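Local coordinates for ScaE cell-surface anchored scaffoldin protein (Ruminococcus flavefaciens, PDB 2ZF9), which probably binds dockerins through its cohesin module, the part crystallised here, and so attaches cellulosome components to the bacterial cell surface, at residues A[51-56]-A[127-132]; A[71-76]-A[108-113]; A[36-41]-A[179-184]. One frame throughout, in Å; residues are numbered along the deposited sequence.

Contact 1: A[51-56]-A[127-132]; sequences VTMELS and WSFVLQ
Met53, a selenomethionine in this crystal, lays its CB over one face of the Phe129 ring, displaced toward the rim, with CB 3.6 Å from Phe129 CZ. Phe129 reaches this position because its CG sits between the backbone N and the carbonyl carbon (chi1 54°), which swings the ring back across the neighbouring strand. Beyond CB the Met53 chain bends away toward Ile36 of strand 33-41; its CG meets Leu131 only loosely, 4.2 Å from CD1. Further along, Leu55 CD2 approaches the Trp127 ring at a slant, 4.4 Å from Trp127 CD1. This row of apolar groups faces the interior of the β-sandwich of the cohesin fold, where Leu55 and Phe129 also touch Ile71 in the opposing sheet. The strands carrying it are antiparallel, joined by six backbone hydrogen bonds in three reciprocal pairs. Among these, Met53 N to Phe129 O is short and almost straight (2.7 Å, 177° at the hydrogen), whereas Trp127 N to Leu55 O stretches to 3.3 Å. Side chains of the intervening non-hydrogen-bonded pairs lie on the outer face. Thr52 passes obliquely by Val130, and its CG2 comes 3.6 Å from Ser128 OG. On the same face, a water donates to Glu54 OE2 at 2.6 Å and meets Ser128 OG in a weak bond, linking the two polar groups across the strands.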
# COMPACT_ATOMS: atom_id res chain seq x y z
N VAL A 51 0.72 11.12 11.63
CA VAL A 51 0.46 9.72 11.91
C VAL A 51 1.38 8.85 11.05
O VAL A 51 1.38 8.95 9.81
CB VAL A 51 -1.05 9.36 11.65
CG1 VAL A 51 -1.31 7.93 12.01
CG2 VAL A 51 -1.99 10.27 12.46
N THR A 52 2.13 7.95 11.69
CA THR A 52 2.90 6.94 10.97
C THR A 52 1.99 5.84 10.43
O THR A 52 1.28 5.18 11.18
CB THR A 52 3.98 6.32 11.87
OG1 THR A 52 4.90 7.35 12.22
CG2 THR A 52 4.75 5.19 11.11
N MSE A 53 2.02 5.66 9.11
CA MSE A 53 1.21 4.64 8.43
C MSE A 53 2.13 3.60 7.80
O MSE A 53 3.26 3.93 7.41
CB MSE A 53 0.36 5.31 7.35
CG MSE A 53 -0.61 6.42 7.90
SE MSE A 53 -2.00 5.59 9.04
CE MSE A 53 -3.14 4.87 7.57
N GLU A 54 1.65 2.36 7.70
CA GLU A 54 2.42 1.25 7.12
C GLU A 54 1.65 0.50 6.05
O GLU A 54 0.48 0.15 6.24
CB GLU A 54 2.83 0.24 8.21
CG GLU A 54 3.80 0.85 9.23
CD GLU A 54 4.00 -0.01 10.46
OE1 GLU A 54 3.08 -0.78 10.86
OE2 GLU A 54 5.10 0.09 11.02
N LEU A 55 2.32 0.24 4.92
CA LEU A 55 1.86 -0.74 3.96
C LEU A 55 2.59 -2.03 4.24
O LEU A 55 3.83 -2.09 4.17
CB LEU A 55 2.09 -0.26 2.52
CG LEU A 55 1.83 -1.23 1.34
CD1 LEU A 55 0.37 -1.59 1.24
CD2 LEU A 55 2.25 -0.56 0.02
N SER A 56 1.83 -3.08 4.57
CA SER A 56 2.41 -4.39 4.90
C SER A 56 2.06 -5.48 3.89
O SER A 56 1.06 -5.37 3.18
CB SER A 56 1.91 -4.84 6.30
OG SER A 56 2.42 -3.93 7.28
N TRP A 127 6.54 -0.46 3.42
CA TRP A 127 6.81 0.98 3.43
C TRP A 127 6.16 1.61 4.63
O TRP A 127 5.06 1.21 5.04
CB TRP A 127 6.27 1.65 2.17
CG TRP A 127 6.97 1.26 0.96
CD1 TRP A 127 6.55 0.32 0.03
CD2 TRP A 127 8.21 1.79 0.49
NE1 TRP A 127 7.49 0.22 -0.97
CE2 TRP A 127 8.51 1.11 -0.71
CE3 TRP A 127 9.10 2.76 0.97
CZ2 TRP A 127 9.67 1.39 -1.47
CZ3 TRP A 127 10.25 3.04 0.23
CH2 TRP A 127 10.52 2.36 -0.98
N SER A 128 6.87 2.58 5.21
CA SER A 128 6.31 3.38 6.26
C SER A 128 6.28 4.85 5.77
O SER A 128 7.17 5.29 5.05
CB SER A 128 7.20 3.18 7.50
OG SER A 128 6.92 4.15 8.45
N PHE A 129 5.29 5.63 6.19
CA PHE A 129 5.13 7.01 5.73
C PHE A 129 4.25 7.76 6.72
O PHE A 129 3.60 7.15 7.57
CB PHE A 129 4.53 7.08 4.29
CG PHE A 129 3.21 6.31 4.12
CD1 PHE A 129 3.21 4.92 4.02
CD2 PHE A 129 1.98 7.00 4.08
CE1 PHE A 129 2.01 4.22 3.84
CE2 PHE A 129 0.77 6.30 3.90
CZ PHE A 129 0.80 4.91 3.80
N VAL A 130 4.25 9.09 6.63
CA VAL A 130 3.56 9.91 7.63
C VAL A 130 2.50 10.77 6.94
O VAL A 130 2.83 11.49 5.98
CB VAL A 130 4.57 10.84 8.39
CG1 VAL A 130 3.87 11.82 9.34
CG2 VAL A 130 5.59 10.00 9.18
N LEU A 131 1.26 10.72 7.45
CA LEU A 131 0.18 11.55 6.97
C LEU A 131 -0.26 12.44 8.11
O LEU A 131 -0.38 11.99 9.25
CB LEU A 131 -1.02 10.70 6.47
CG LEU A 131 -0.73 9.89 5.20
CD1 LEU A 131 -1.91 9.01 4.84
CD2 LEU A 131 -0.39 10.82 4.04
N GLN A 132 -0.50 13.71 7.80
CA GLN A 132 -0.97 14.62 8.82
C GLN A 132 -2.48 14.92 8.70
O GLN A 132 -3.00 15.23 7.63
CB GLN A 132 -0.12 15.90 8.84
CG GLN A 132 -0.54 16.90 9.96
CD GLN A 132 0.34 18.14 9.99
OE1 GLN A 132 0.75 18.64 8.95
NE2 GLN A 132 0.63 18.64 11.21
O HOH W 1 7.04 1.78 10.63

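Contact 2: A[71-76]-A[108-113]; sequences IQFDPK and NSFFTA
In the sheet of the cohesin β-sandwich that packs against strands 50-58 and 124-132, Ile71 and Phe110 are partners in the antiparallel pairing of strands 66-73 and 109-115, at the end where the first strand runs out into the turn at Asp74. Their side chains lie side by side and point the same way. Ile71 CB stands over the Phe110 ring, off-centre toward the rim, and CD1 of the same isoleucine closes to 3.5 Å from Phe110 CZ. Two backbone bonds join this pair: Ile71 N to Phe110 O and Phe110 N to Ile71 O, both 2.9 Å. Both side chains face the sandwich core, where the Phe110 ring also meets Phe129 of the facing sheet edge-to-face. In related cohesins the sheet equivalent to this one provides the dockerin-binding surface. The face turned away from the core carries Gln72 and Ser109, whose CB atoms are 3.9 Å apart. Their polar ends turn to other partners, Gln72 NE2 to Gln146 and Ser109 OG to Thr106 and Asp105. Beyond them, Asn108 and Phe73 grip each other in both directions. Phe73 N donates to Asn108 O at 3.0 Å, and Asn108 ND2 returns a bond to Phe73 O, also 3.0 Å, with the acceptor close to the amide plane. A first torsion of 74° in Asn108 directs the amide back along the partner chain. Over the centre of the Phe73 ring lies Asn108 O, 3.6 Å above its plane, while the ring's CE1 reaches the edge of Phe110. After Phe73, segment 71-76 turns, Asp74 OD2 accepting from Lys76 N in an Asx turn.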
# COMPACT_ATOMS: atom_id res chain seq x y z
N ILE A 71 -0.08 4.61 -3.62
CA ILE A 71 -0.88 4.77 -2.43
C ILE A 71 -1.57 6.12 -2.55
O ILE A 71 -0.92 7.12 -2.81
CB ILE A 71 0.04 4.74 -1.16
CG1 ILE A 71 0.67 3.34 -1.05
CG2 ILE A 71 -0.75 5.12 0.13
CD1 ILE A 71 1.77 3.27 -0.06
N GLN A 72 -2.89 6.13 -2.38
CA GLN A 72 -3.62 7.39 -2.46
C GLN A 72 -4.38 7.58 -1.15
O GLN A 72 -4.70 6.60 -0.47
CB GLN A 72 -4.59 7.41 -3.64
CG GLN A 72 -5.68 6.38 -3.54
CD GLN A 72 -6.59 6.40 -4.75
OE1 GLN A 72 -6.20 6.85 -5.85
NE2 GLN A 72 -7.80 5.88 -4.57
N PHE A 73 -4.64 8.84 -0.80
CA PHE A 73 -5.29 9.13 0.48
C PHE A 73 -6.26 10.31 0.36
O PHE A 73 -6.18 11.13 -0.56
CB PHE A 73 -4.24 9.40 1.56
CG PHE A 73 -3.14 10.34 1.11
CD1 PHE A 73 -1.92 9.83 0.58
CD2 PHE A 73 -3.29 11.74 1.22
CE1 PHE A 73 -0.90 10.69 0.14
CE2 PHE A 73 -2.27 12.62 0.80
CZ PHE A 73 -1.06 12.08 0.25
N ASP A 74 -7.17 10.38 1.31
CA ASP A 74 -8.12 11.50 1.42
C ASP A 74 -7.36 12.81 1.20
O ASP A 74 -6.40 13.07 1.92
CB ASP A 74 -8.71 11.47 2.85
CG ASP A 74 -9.94 12.34 2.99
OD1 ASP A 74 -11.02 11.79 3.31
OD2 ASP A 74 -9.81 13.54 2.73
N PRO A 75 -7.78 13.65 0.22
CA PRO A 75 -7.10 14.90 -0.09
C PRO A 75 -7.01 15.88 1.10
O PRO A 75 -6.22 16.79 1.08
CB PRO A 75 -7.96 15.51 -1.21
CG PRO A 75 -8.77 14.41 -1.73
CD PRO A 75 -9.00 13.47 -0.60
N LYS A 76 -7.78 15.66 2.15
CA LYS A 76 -7.64 16.49 3.35
C LYS A 76 -6.40 16.16 4.17
O LYS A 76 -6.01 16.93 5.06
CB LYS A 76 -8.87 16.33 4.26
CG LYS A 76 -10.07 17.09 3.75
CD LYS A 76 -11.32 16.70 4.50
CE LYS A 76 -12.47 17.50 3.94
NZ LYS A 76 -13.74 17.15 4.61
N ASN A 108 -2.47 13.99 -3.77
CA ASN A 108 -2.97 13.05 -2.77
C ASN A 108 -2.54 11.58 -3.03
O ASN A 108 -3.27 10.65 -2.71
CB ASN A 108 -4.49 13.18 -2.59
CG ASN A 108 -5.25 12.60 -3.74
OD1 ASN A 108 -4.88 12.81 -4.89
ND2 ASN A 108 -6.28 11.80 -3.45
N SER A 109 -1.33 11.38 -3.56
CA SER A 109 -0.86 10.02 -3.83
C SER A 109 0.66 10.00 -4.04
O SER A 109 1.25 11.01 -4.47
CB SER A 109 -1.57 9.44 -5.08
OG SER A 109 -1.15 10.07 -6.27
N PHE A 110 1.27 8.85 -3.76
CA PHE A 110 2.67 8.65 -4.10
C PHE A 110 2.88 7.23 -4.65
O PHE A 110 2.03 6.35 -4.54
CB PHE A 110 3.61 8.98 -2.89
CG PHE A 110 3.43 8.08 -1.69
CD1 PHE A 110 2.43 8.35 -0.74
CD2 PHE A 110 4.27 6.98 -1.49
CE1 PHE A 110 2.23 7.55 0.38
CE2 PHE A 110 4.10 6.15 -0.35
CZ PHE A 110 3.10 6.42 0.59
N PHE A 111 4.02 7.03 -5.27
CA PHE A 111 4.32 5.78 -5.93
C PHE A 111 5.52 5.14 -5.27
O PHE A 111 6.51 5.83 -4.94
CB PHE A 111 4.59 6.02 -7.42
CG PHE A 111 5.02 4.77 -8.18
CD1 PHE A 111 4.14 3.68 -8.30
CD2 PHE A 111 6.26 4.71 -8.79
CE1 PHE A 111 4.51 2.52 -9.03
CE2 PHE A 111 6.66 3.58 -9.52
CZ PHE A 111 5.80 2.49 -9.65
N THR A 112 5.43 3.83 -5.06
CA THR A 112 6.57 3.07 -4.52
C THR A 112 6.90 1.94 -5.49
O THR A 112 6.01 1.42 -6.15
CB THR A 112 6.24 2.44 -3.15
OG1 THR A 112 5.14 1.51 -3.29
CG2 THR A 112 5.92 3.57 -2.09
N ALA A 113 8.17 1.54 -5.55
CA ALA A 113 8.59 0.46 -6.48
C ALA A 113 9.75 -0.30 -5.85
O ALA A 113 10.54 0.28 -5.11
CB ALA A 113 9.03 1.02 -7.88

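Contact 3: A[36-41]-A[179-184]; sequences ITKKTL and GIEQGY
Lys38 and Tyr184 form the parallel bridge of this contact, and the lysine's aliphatic part crosses obliquely over the tyrosine ring. CB makes a CH-pi contact over the face, 3.6 Å from Tyr184 CZ, and CG also lies over that face, offset toward the rim. Tyr184 can offer that face because its CG sits between the backbone N and the carbonyl carbon (chi1 50°), which brings the ring alongside the lysine; the ring also has a cation-pi partner in Lys142.

Three backbone hydrogen bonds join the segments. Ile36 N donates to Glu181 O at 3.1 Å, Tyr184 N to Thr37 O at 3.1 Å, and Lys39 N to Tyr184 O at 2.9 Å, the last nearly straight (173°). Between the first two of these, Gly183 presses its bare CA against two carbonyls, 3.3 Å from Thr37 O and 3.4 Å from Ile36 O, a close fit on the side where a side chain would stand.

The charged contact is looser. The extended Lys38 chain crosses Glu181 at about a right angle, and NZ reaches OE2 at 3.4 Å, a salt bridge with only a weak hydrogen bond. A water gives the lysine a second tie: it accepts a weak bond from Lys38 NZ and donates to Gln182 O at 2.9 Å, so the ammonium group is partly served by solvent.

Strand 180-187 follows directly on helix 166-178 and runs parallel to strand 33-41. On the inner side Ile36 packs on Val145 and Val147 of strand 142-149, and on Met53 and Leu55 of strand 50-58, which flanks strand 33-41 on its other edge.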
# COMPACT_ATOMS: atom_id res chain seq x y z
N ILE A 36 -2.99 -1.70 4.70
CA ILE A 36 -2.56 -0.39 5.23
C ILE A 36 -3.16 -0.24 6.61
O ILE A 36 -4.29 -0.70 6.87
CB ILE A 36 -3.00 0.74 4.31
CG1 ILE A 36 -2.23 0.65 2.97
CG2 ILE A 36 -2.86 2.14 5.00
CD1 ILE A 36 -2.75 1.63 1.91
N THR A 37 -2.38 0.39 7.49
CA THR A 37 -2.76 0.68 8.87
C THR A 37 -4.20 1.19 8.99
O THR A 37 -4.62 2.07 8.25
CB THR A 37 -1.79 1.74 9.49
OG1 THR A 37 -0.42 1.34 9.25
CG2 THR A 37 -2.03 1.88 11.00
N LYS A 38 -4.93 0.63 9.96
CA LYS A 38 -6.24 1.17 10.36
C LYS A 38 -6.06 1.84 11.69
O LYS A 38 -5.98 1.17 12.73
CB LYS A 38 -7.27 0.03 10.45
CG LYS A 38 -7.59 -0.55 9.09
CD LYS A 38 -8.38 -1.82 9.24
CE LYS A 38 -8.73 -2.38 7.87
NZ LYS A 38 -9.69 -3.52 7.95
N LYS A 39 -5.94 3.17 11.66
CA LYS A 39 -5.54 3.91 12.83
C LYS A 39 -6.73 4.65 13.42
O LYS A 39 -7.43 5.38 12.70
CB LYS A 39 -4.43 4.91 12.47
CG LYS A 39 -3.86 5.71 13.65
CD LYS A 39 -3.05 4.81 14.61
CE LYS A 39 -1.58 4.82 14.30
NZ LYS A 39 -0.84 4.84 15.61
N THR A 40 -6.93 4.50 14.73
CA THR A 40 -7.94 5.30 15.44
C THR A 40 -7.27 6.26 16.41
O THR A 40 -6.41 5.87 17.19
CB THR A 40 -9.00 4.44 16.16
OG1 THR A 40 -9.59 3.52 15.22
CG2 THR A 40 -10.13 5.32 16.76
N LEU A 41 -7.63 7.53 16.31
CA LEU A 41 -7.06 8.56 17.16
C LEU A 41 -8.14 9.06 18.13
O LEU A 41 -9.32 9.02 17.83
CB LEU A 41 -6.57 9.72 16.30
CG LEU A 41 -5.44 9.46 15.29
CD1 LEU A 41 -5.17 10.73 14.56
CD2 LEU A 41 -4.16 8.93 15.99
N GLY A 179 -6.65 -9.13 -2.84
CA GLY A 179 -5.71 -9.17 -1.72
C GLY A 179 -5.44 -7.81 -1.11
O GLY A 179 -4.41 -7.63 -0.46
N ILE A 180 -6.35 -6.84 -1.30
CA ILE A 180 -6.09 -5.51 -0.72
C ILE A 180 -6.95 -5.29 0.50
O ILE A 180 -8.16 -5.43 0.42
CB ILE A 180 -6.32 -4.36 -1.74
CG1 ILE A 180 -5.47 -4.54 -3.01
CG2 ILE A 180 -6.03 -3.03 -1.04
CD1 ILE A 180 -3.93 -4.67 -2.76
N GLU A 181 -6.31 -4.97 1.63
CA GLU A 181 -7.00 -4.52 2.82
C GLU A 181 -6.72 -3.01 3.01
O GLU A 181 -5.63 -2.62 3.42
CB GLU A 181 -6.56 -5.36 4.01
CG GLU A 181 -7.32 -5.12 5.33
CD GLU A 181 -6.61 -5.77 6.54
OE1 GLU A 181 -5.95 -6.83 6.36
OE2 GLU A 181 -6.70 -5.21 7.68
N GLN A 182 -7.70 -2.18 2.67
CA GLN A 182 -7.49 -0.73 2.70
C GLN A 182 -7.41 -0.24 4.16
O GLN A 182 -7.90 -0.92 5.09
CB GLN A 182 -8.63 0.01 1.95
CG GLN A 182 -8.86 -0.40 0.48
CD GLN A 182 -7.68 -0.08 -0.45
OE1 GLN A 182 -6.54 0.01 -0.01
NE2 GLN A 182 -7.96 0.10 -1.74
N GLY A 183 -6.79 0.92 4.35
CA GLY A 183 -6.67 1.48 5.68
C GLY A 183 -7.29 2.85 5.81
O GLY A 183 -8.03 3.32 4.91
N TYR A 184 -7.02 3.49 6.94
CA TYR A 184 -7.58 4.81 7.22
C TYR A 184 -6.98 5.39 8.48
O TYR A 184 -6.32 4.68 9.27
CB TYR A 184 -9.11 4.73 7.40
CG TYR A 184 -9.58 3.67 8.36
CD1 TYR A 184 -10.19 2.50 7.89
CD2 TYR A 184 -9.39 3.81 9.74
CE1 TYR A 184 -10.62 1.51 8.78
CE2 TYR A 184 -9.81 2.80 10.65
CZ TYR A 184 -10.43 1.68 10.15
OH TYR A 184 -10.83 0.70 11.03
O HOH W 2 -5.77 -2.70 6.78
O HOH W 3 -4.36 -3.43 8.77
O HOH W 4 -10.42 -2.26 5.17

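Overall arrangement
Contact 1 is the most buried of the three, while contacts 2 and 3 have partly exposed sides. Contacts 1 and 3 belong to one layer, since strands 33-41 and 50-58 are neighbours there: Thr37 OG1 lies 2.8 Å from Glu54 N, a probable hydrogen bond between them. Contact 2 lies in the other layer and meets contact 1 through the core, chiefly by aromatic and aliphatic packing, but does not touch contact 3. Antiparallel pairing and apolar inner rows mark the first two, whereas contact 3 pairs in parallel and adds a salt bridge; water bridges polar groups in contact 1 as well as contact 3. Along the chain, contact 3 encloses contact 1, which encloses contact 2.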